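Local coordinates for protein DNA polymerase sliding clamp C (Sulfolobus tokodaii, PDB 3AIZ) that serves as a subunit of a ring-shaped sliding clamp that encircles DNA and tethers DNA polymerase and other proteins to it during replication, at residues D28-D32 against G33-R37; Y197-E200 against Y201-T205. One frame throughout, in Å; residues are numbered along the deposited sequence.

How the contacts relate
Contact 1 (residues 28-32 with 33-37) comes first along the chain, well ahead of contact 2 (197-200 with 201-205). Their centres lie 26 Å apart on opposite sides of the chain's centre, and about 13 Å separates their nearest atoms, so neither touches the other. Contact 1 is the turn of a hairpin in the N-terminal half of the PCNA-type subunit; contact 2 is a strand end and short helix in the C-terminal half. The large antiparallel sheet that spans both halves relates them: it runs from strand 33-39 through 45-52 to strands 235-241 and 223-231, which receive side chains of contact 2. This shared sheet links the two halves of a subunit that joins others in a ring around DNA.

Contact 1 of 2, residues D28-D32 against G33-R37; sequences DFTSD and GLKIR
Leu34 swings CG away from its own backbone N (chi1 174°), while Phe29 holds CG on the N side and opposite its carbonyl carbon (chi1 -63°); these two settings bring one methyl of the leucine over the phenylalanine ring. Leu34 CD1 stands 3.7 Å from the centroid of the Phe29 ring and only 10° off the ring normal, a CH-pi contact with the face. Phe29 and Leu34 form the antiparallel non-hydrogen-bonded pair, their side chains on the sheet face opposite to those of Asp28 and Lys35.

Asp28 and Lys35 are the hydrogen-bonded pair: Lys35 N reaches Asp28 O at 2.9 Å, and Asp28 N reaches Lys35 O at 3.0 Å. Lys35 NZ lies nearer to Asp32 OD2, at 4.8 Å, than to Asp28 OD2, at 6.3 Å; neither pair is in contact, so any attraction is probably modest.

Nearer the turn, Gly33 O is gripped by two donors from Thr30. The amide Thr30 N approaches at 3.1 Å from well above the carbonyl plane, whereas Thr30 OG1 donates at 2.8 Å within that plane, on a lone pair. Gly33 itself follows the Ser31-Asp32 turn and starts the second strand. Beyond the pair, Thr30 O is bonded to Tyr59 OH, and strands 65-70 and 45-52 flank the two arms. The ladder and tight reversal are those of a beta hairpin, here joining strands 24-29 and 33-39 in the N-terminal half of a PCNA-type clamp subunit.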
ATOM      1  N   ASP C  28      31.597 -13.160 -31.027  1.00 40.58           N
ATOM      2  CA  ASP C  28      32.796 -13.237 -31.852  1.00 40.05           C
ATOM      3  C   ASP C  28      34.052 -13.264 -30.989  1.00 44.43           C
ATOM      4  O   ASP C  28      34.579 -12.219 -30.611  1.00 45.90           O
ATOM      5  CB  ASP C  28      32.844 -12.055 -32.823  1.00 42.38           C
ATOM      6  CG  ASP C  28      34.064 -12.086 -33.724  1.00 49.30           C
ATOM      7  OD1 ASP C  28      34.802 -13.093 -33.698  1.00 49.21           O
ATOM      8  OD2 ASP C  28      34.281 -11.100 -34.459  1.00 51.42           O
ATOM      9  N   PHE C  29      34.527 -14.467 -30.681  1.00 46.18           N
ATOM     10  CA  PHE C  29      35.719 -14.632 -29.856  1.00 45.23           C
ATOM     11  C   PHE C  29      36.996 -14.462 -30.674  1.00 47.23           C
ATOM     12  O   PHE C  29      37.258 -15.227 -31.601  1.00 49.10           O
ATOM     13  CB  PHE C  29      35.710 -15.998 -29.168  1.00 44.31           C
ATOM     14  CG  PHE C  29      34.564 -16.189 -28.217  1.00 41.97           C
ATOM     15  CD1 PHE C  29      33.360 -16.707 -28.659  1.00 40.63           C
ATOM     16  CD2 PHE C  29      34.692 -15.844 -26.882  1.00 41.78           C
ATOM     17  CE1 PHE C  29      32.303 -16.882 -27.787  1.00 40.42           C
ATOM     18  CE2 PHE C  29      33.639 -16.015 -26.004  1.00 41.49           C
ATOM     19  CZ  PHE C  29      32.443 -16.535 -26.458  1.00 42.06           C
ATOM     20  N   THR C  30      37.786 -13.453 -30.325  1.00 47.77           N
ATOM     21  CA  THR C  30      39.047 -13.195 -31.009  1.00 51.76           C
ATOM     22  C   THR C  30      40.210 -13.235 -30.025  1.00 54.63           C
ATOM     23  O   THR C  30      40.008 -13.342 -28.815  1.00 51.94           O
ATOM     24  CB  THR C  30      39.038 -11.829 -31.719  1.00 54.10           C
ATOM     25  OG1 THR C  30      38.954 -10.780 -30.746  1.00 51.60           O
ATOM     26  CG2 THR C  30      37.856 -11.731 -32.672  1.00 52.05           C
ATOM     27  N   SER C  31      41.428 -13.148 -30.550  1.00 57.99           N
ATOM     28  CA  SER C  31      42.622 -13.167 -29.715  1.00 60.32           C
ATOM     29  C   SER C  31      42.606 -12.028 -28.698  1.00 61.20           C
ATOM     30  O   SER C  31      43.059 -12.190 -27.565  1.00 63.38           O
ATOM     31  CB  SER C  31      43.882 -13.085 -30.579  1.00 65.13           C
ATOM     32  OG  SER C  31      43.889 -11.903 -31.362  1.00 68.52           O
ATOM     33  N   ASP C  32      42.080 -10.878 -29.110  1.00 58.40           N
ATOM     34  CA  ASP C  32      42.031  -9.702 -28.246  1.00 58.69           C
ATOM     35  C   ASP C  32      40.959  -9.829 -27.165  1.00 56.23           C
ATOM     36  O   ASP C  32      41.157  -9.396 -26.029  1.00 55.39           O
ATOM     37  CB  ASP C  32      41.799  -8.436 -29.074  1.00 63.24           C
ATOM     38  CG  ASP C  32      42.956  -8.128 -30.007  1.00 71.19           C
ATOM     39  OD1 ASP C  32      44.023  -8.763 -29.865  1.00 72.32           O
ATOM     40  OD2 ASP C  32      42.798  -7.249 -30.881  1.00 71.48           O
ATOM     41  N   GLY C  33      39.825 -10.421 -27.524  1.00 53.13           N
ATOM     42  CA  GLY C  33      38.735 -10.601 -26.583  1.00 45.14           C
ATOM     43  C   GLY C  33      37.410 -10.870 -27.268  1.00 41.89           C
ATOM     44  O   GLY C  33      37.353 -11.053 -28.483  1.00 42.41           O
ATOM     45  N   LEU C  34      36.339 -10.892 -26.481  1.00 37.92           N
ATOM     46  CA  LEU C  34      35.005 -11.152 -27.007  1.00 37.56           C
ATOM     47  C   LEU C  34      34.383  -9.900 -27.609  1.00 38.47           C
ATOM     48  O   LEU C  34      34.080  -8.941 -26.898  1.00 37.42           O
ATOM     49  CB  LEU C  34      34.096 -11.705 -25.907  1.00 37.01           C
ATOM     50  CG  LEU C  34      32.623 -11.892 -26.276  1.00 36.61           C
ATOM     51  CD1 LEU C  34      32.479 -12.775 -27.507  1.00 40.04           C
ATOM     52  CD2 LEU C  34      31.846 -12.471 -25.103  1.00 36.34           C
ATOM     53  N   LYS C  35      34.193  -9.912 -28.924  1.00 38.21           N
ATOM     54  CA  LYS C  35      33.542  -8.804 -29.611  1.00 36.24           C
ATOM     55  C   LYS C  35      32.096  -9.154 -29.932  1.00 35.52           C
ATOM     56  O   LYS C  35      31.812 -10.208 -30.498  1.00 37.56           O
ATOM     57  CB  LYS C  35      34.296  -8.437 -30.890  1.00 34.82           C
ATOM     58  CG  LYS C  35      35.704  -7.919 -30.648  1.00 39.58           C
ATOM     59  CD  LYS C  35      36.401  -7.570 -31.953  1.00 44.52           C
ATOM     60  CE  LYS C  35      37.815  -7.072 -31.705  1.00 51.50           C
ATOM     61  NZ  LYS C  35      38.485  -6.660 -32.968  1.00 60.40           N
ATOM     62  N   ILE C  36      31.184  -8.268 -29.554  1.00 34.33           N
ATOM     63  CA  ILE C  36      29.770  -8.455 -29.838  1.00 34.42           C
ATOM     64  C   ILE C  36      29.245  -7.221 -30.547  1.00 31.71           C
ATOM     65  O   ILE C  36      29.483  -6.097 -30.111  1.00 32.58           O
ATOM     66  CB  ILE C  36      28.955  -8.687 -28.554  1.00 32.70           C
ATOM     67  CG1 ILE C  36      29.512  -9.878 -27.775  1.00 28.99           C
ATOM     68  CG2 ILE C  36      27.488  -8.901 -28.889  1.00 28.12           C
ATOM     69  CD1 ILE C  36      28.866 -10.071 -26.427  1.00 31.56           C
ATOM     70  N   ARG C  37      28.530  -7.434 -31.643  1.00 34.18           N
ATOM     71  CA  ARG C  37      28.072  -6.330 -32.470  1.00 33.53           C
ATOM     72  C   ARG C  37      26.713  -6.637 -33.077  1.00 34.32           C
ATOM     73  O   ARG C  37      26.531  -7.674 -33.714  1.00 41.98           O
ATOM     74  CB  ARG C  37      29.096  -6.048 -33.570  1.00 35.82           C
ATOM     75  CG  ARG C  37      28.681  -4.983 -34.559  1.00 39.11           C
ATOM     76  CD  ARG C  37      29.829  -4.644 -35.491  1.00 41.79           C
ATOM     77  NE  ARG C  37      30.990  -4.141 -34.761  1.00 42.11           N
ATOM     78  CZ  ARG C  37      32.096  -3.688 -35.342  1.00 48.70           C
ATOM     79  NH1 ARG C  37      32.193  -3.674 -36.664  1.00 44.71           N
ATOM     80  NH2 ARG C  37      33.105  -3.248 -34.601  1.00 45.42           N
TER

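Contact 2 of 2, residues Y197-E200 against Y201-T205; sequences YGLE and YVVNT. With SO4 (sulfate ion), chain H.
Glu200 lays its side chain over one face of the Tyr201 ring, the two neighbours running side by side in the same direction. Glu200 CG is 4.0 Å from the centroid of the Tyr201 ring and 3° off the normal, a CH-pi contact; farther out the carboxylate stacks on the ring, its plane turned just 17° from it. This course follows from Glu200 chi1 of 55°, which sets CG between its backbone N and carbonyl carbon, with the chain extended beyond. At the ring edge, Gly198 CA lies 3.8 Å from Tyr201 CD1, while Tyr201 OH donates to sulfate O1 at 3.1 Å. The sulfate, probably from the crystallisation liquor, is also hydrogen-bonded to Ser42 OG.

Leu199 and Val203, one helical turn apart, lie side by side and point the same way, and Leu199 CD2 meets Val203 CG2 at 3.5 Å. The backbone beneath supplies the spacing: Val203 N makes a nearly straight bond to Leu199 O at 3.0 Å, and Asn204 N bonds to Glu200 O. The preceding helical bond, Val202 N to Gly198 O, is weak at 3.5 Å, and Gly198 occupies the N-cap position. Just past the helix, Thr205 turns back, and its N and OG1 both donate to Val202 O, OG1 at 2.7 Å in the carbonyl plane.

Further out, Thr205 OG1 is also bonded to Tyr229 OH, and Tyr197 OH to Ser195 OG and Ile223 O. Leu199 packs on Ile146, and Val202 and Val203 on Ile143, of helix 136-149, while Val202 also touches Leu225 and Ile241. The short helix 199-203, entered directly from strand 193-198, therefore sits between helix 136-149 and strands 223-231 and 235-241 of the large sheet.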
ATOM      1  N   TYR C 197      16.639  12.330 -29.177  1.00 38.81           N
ATOM      2  CA  TYR C 197      16.759  10.900 -29.439  1.00 37.71           C
ATOM      3  C   TYR C 197      15.545  10.137 -28.924  1.00 38.18           C
ATOM      4  O   TYR C 197      14.850  10.598 -28.019  1.00 39.43           O
ATOM      5  CB  TYR C 197      18.035  10.346 -28.802  1.00 33.69           C
ATOM      6  CG  TYR C 197      19.287  11.061 -29.245  1.00 33.08           C
ATOM      7  CD1 TYR C 197      19.882  10.767 -30.465  1.00 34.25           C
ATOM      8  CD2 TYR C 197      19.873  12.033 -28.449  1.00 31.71           C
ATOM      9  CE1 TYR C 197      21.025  11.421 -30.877  1.00 35.05           C
ATOM     10  CE2 TYR C 197      21.017  12.691 -28.851  1.00 32.33           C
ATOM     11  CZ  TYR C 197      21.588  12.382 -30.066  1.00 32.69           C
ATOM     12  OH  TYR C 197      22.728  13.035 -30.470  1.00 34.63           O
ATOM     13  N   GLY C 198      15.291   8.969 -29.507  1.00 37.59           N
ATOM     14  CA  GLY C 198      14.177   8.137 -29.093  1.00 35.78           C
ATOM     15  C   GLY C 198      14.291   7.739 -27.636  1.00 36.52           C
ATOM     16  O   GLY C 198      15.340   7.274 -27.190  1.00 34.47           O
ATOM     17  N   LEU C 199      13.207   7.921 -26.890  1.00 38.36           N
ATOM     18  CA  LEU C 199      13.212   7.641 -25.459  1.00 38.16           C
ATOM     19  C   LEU C 199      13.462   6.163 -25.161  1.00 35.59           C
ATOM     20  O   LEU C 199      14.322   5.827 -24.349  1.00 35.79           O
ATOM     21  CB  LEU C 199      11.903   8.113 -24.814  1.00 39.82           C
ATOM     22  CG  LEU C 199      11.776   8.005 -23.291  1.00 39.23           C
ATOM     23  CD1 LEU C 199      10.806   9.050 -22.759  1.00 41.45           C
ATOM     24  CD2 LEU C 199      11.351   6.607 -22.869  1.00 34.53           C
ATOM     25  N   GLU C 200      12.715   5.286 -25.824  1.00 32.97           N
ATOM     26  CA  GLU C 200      12.815   3.853 -25.560  1.00 39.82           C
ATOM     27  C   GLU C 200      14.227   3.306 -25.764  1.00 39.06           C
ATOM     28  O   GLU C 200      14.687   2.458 -25.000  1.00 36.10           O
ATOM     29  CB  GLU C 200      11.815   3.070 -26.417  1.00 43.40           C
ATOM     30  CG  GLU C 200      11.930   3.332 -27.910  1.00 51.35           C
ATOM     31  CD  GLU C 200      11.018   2.438 -28.728  1.00 56.56           C
ATOM     32  OE1 GLU C 200      10.402   2.938 -29.694  1.00 55.16           O
ATOM     33  OE2 GLU C 200      10.915   1.235 -28.402  1.00 54.25           O
ATOM     34  N   TYR C 201      14.912   3.798 -26.792  1.00 40.12           N
ATOM     35  CA  TYR C 201      16.253   3.317 -27.115  1.00 36.58           C
ATOM     36  C   TYR C 201      17.268   3.652 -26.022  1.00 36.06           C
ATOM     37  O   TYR C 201      18.127   2.834 -25.692  1.00 35.54           O
ATOM     38  CB  TYR C 201      16.713   3.869 -28.466  1.00 36.20           C
ATOM     39  CG  TYR C 201      15.741   3.596 -29.590  1.00 41.00           C
ATOM     40  CD1 TYR C 201      15.085   4.637 -30.236  1.00 38.83           C
ATOM     41  CD2 TYR C 201      15.466   2.297 -29.998  1.00 41.79           C
ATOM     42  CE1 TYR C 201      14.191   4.392 -31.262  1.00 40.53           C
ATOM     43  CE2 TYR C 201      14.574   2.041 -31.021  1.00 41.79           C
ATOM     44  CZ  TYR C 201      13.939   3.092 -31.649  1.00 43.84           C
ATOM     45  OH  TYR C 201      13.050   2.841 -32.669  1.00 43.33           O
ATOM     46  N   VAL C 202      17.169   4.854 -25.464  1.00 35.29           N
ATOM     47  CA  VAL C 202      18.059   5.260 -24.383  1.00 34.14           C
ATOM     48  C   VAL C 202      17.737   4.483 -23.115  1.00 32.87           C
ATOM     49  O   VAL C 202      18.619   3.898 -22.488  1.00 31.24           O
ATOM     50  CB  VAL C 202      17.948   6.767 -24.083  1.00 33.24           C
ATOM     51  CG1 VAL C 202      18.774   7.125 -22.856  1.00 28.85           C
ATOM     52  CG2 VAL C 202      18.388   7.585 -25.287  1.00 28.42           C
ATOM     53  N   VAL C 203      16.459   4.481 -22.751  1.00 36.02           N
ATOM     54  CA  VAL C 203      15.992   3.814 -21.542  1.00 34.45           C
ATOM     55  C   VAL C 203      16.380   2.337 -21.489  1.00 34.96           C
ATOM     56  O   VAL C 203      16.786   1.833 -20.443  1.00 36.20           O
ATOM     57  CB  VAL C 203      14.466   3.941 -21.391  1.00 36.70           C
ATOM     58  CG1 VAL C 203      13.965   3.025 -20.290  1.00 47.08           C
ATOM     59  CG2 VAL C 203      14.083   5.386 -21.112  1.00 36.27           C
ATOM     60  N   ASN C 204      16.260   1.654 -22.622  1.00 35.46           N
ATOM     61  CA  ASN C 204      16.522   0.218 -22.684  1.00 34.72           C
ATOM     62  C   ASN C 204      17.973  -0.176 -22.407  1.00 32.54           C
ATOM     63  O   ASN C 204      18.318  -1.356 -22.455  1.00 37.63           O
ATOM     64  CB  ASN C 204      16.064  -0.353 -24.029  1.00 37.45           C
ATOM     65  CG  ASN C 204      14.553  -0.397 -24.162  1.00 38.22           C
ATOM     66  OD1 ASN C 204      13.827  -0.280 -23.175  1.00 38.47           O
ATOM     67  ND2 ASN C 204      14.072  -0.572 -25.387  1.00 38.37           N
ATOM     68  N   THR C 205      18.820   0.806 -22.116  1.00 30.21           N
ATOM     69  CA  THR C 205      20.216   0.529 -21.796  1.00 30.79           C
ATOM     70  C   THR C 205      20.453   0.581 -20.289  1.00 30.17           C
ATOM     71  O   THR C 205      21.577   0.405 -19.820  1.00 29.42           O
ATOM     72  CB  THR C 205      21.176   1.515 -22.499  1.00 30.17           C
ATOM     73  OG1 THR C 205      21.006   2.830 -21.956  1.00 28.71           O
ATOM     74  CG2 THR C 205      20.905   1.550 -23.993  1.00 31.36           C
TER
HETATM   75  S   SO4 H 248      13.209  -1.539 -32.765  1.00 56.29           S
HETATM   76  O1  SO4 H 248      12.549  -0.252 -32.558  1.00 47.51           O
HETATM   77  O2  SO4 H 248      12.417  -2.349 -33.688  1.00 50.34           O
HETATM   78  O3  SO4 H 248      14.537  -1.322 -33.331  1.00 45.67           O
HETATM   79  O4  SO4 H 248      13.336  -2.237 -31.487  1.00 51.17           O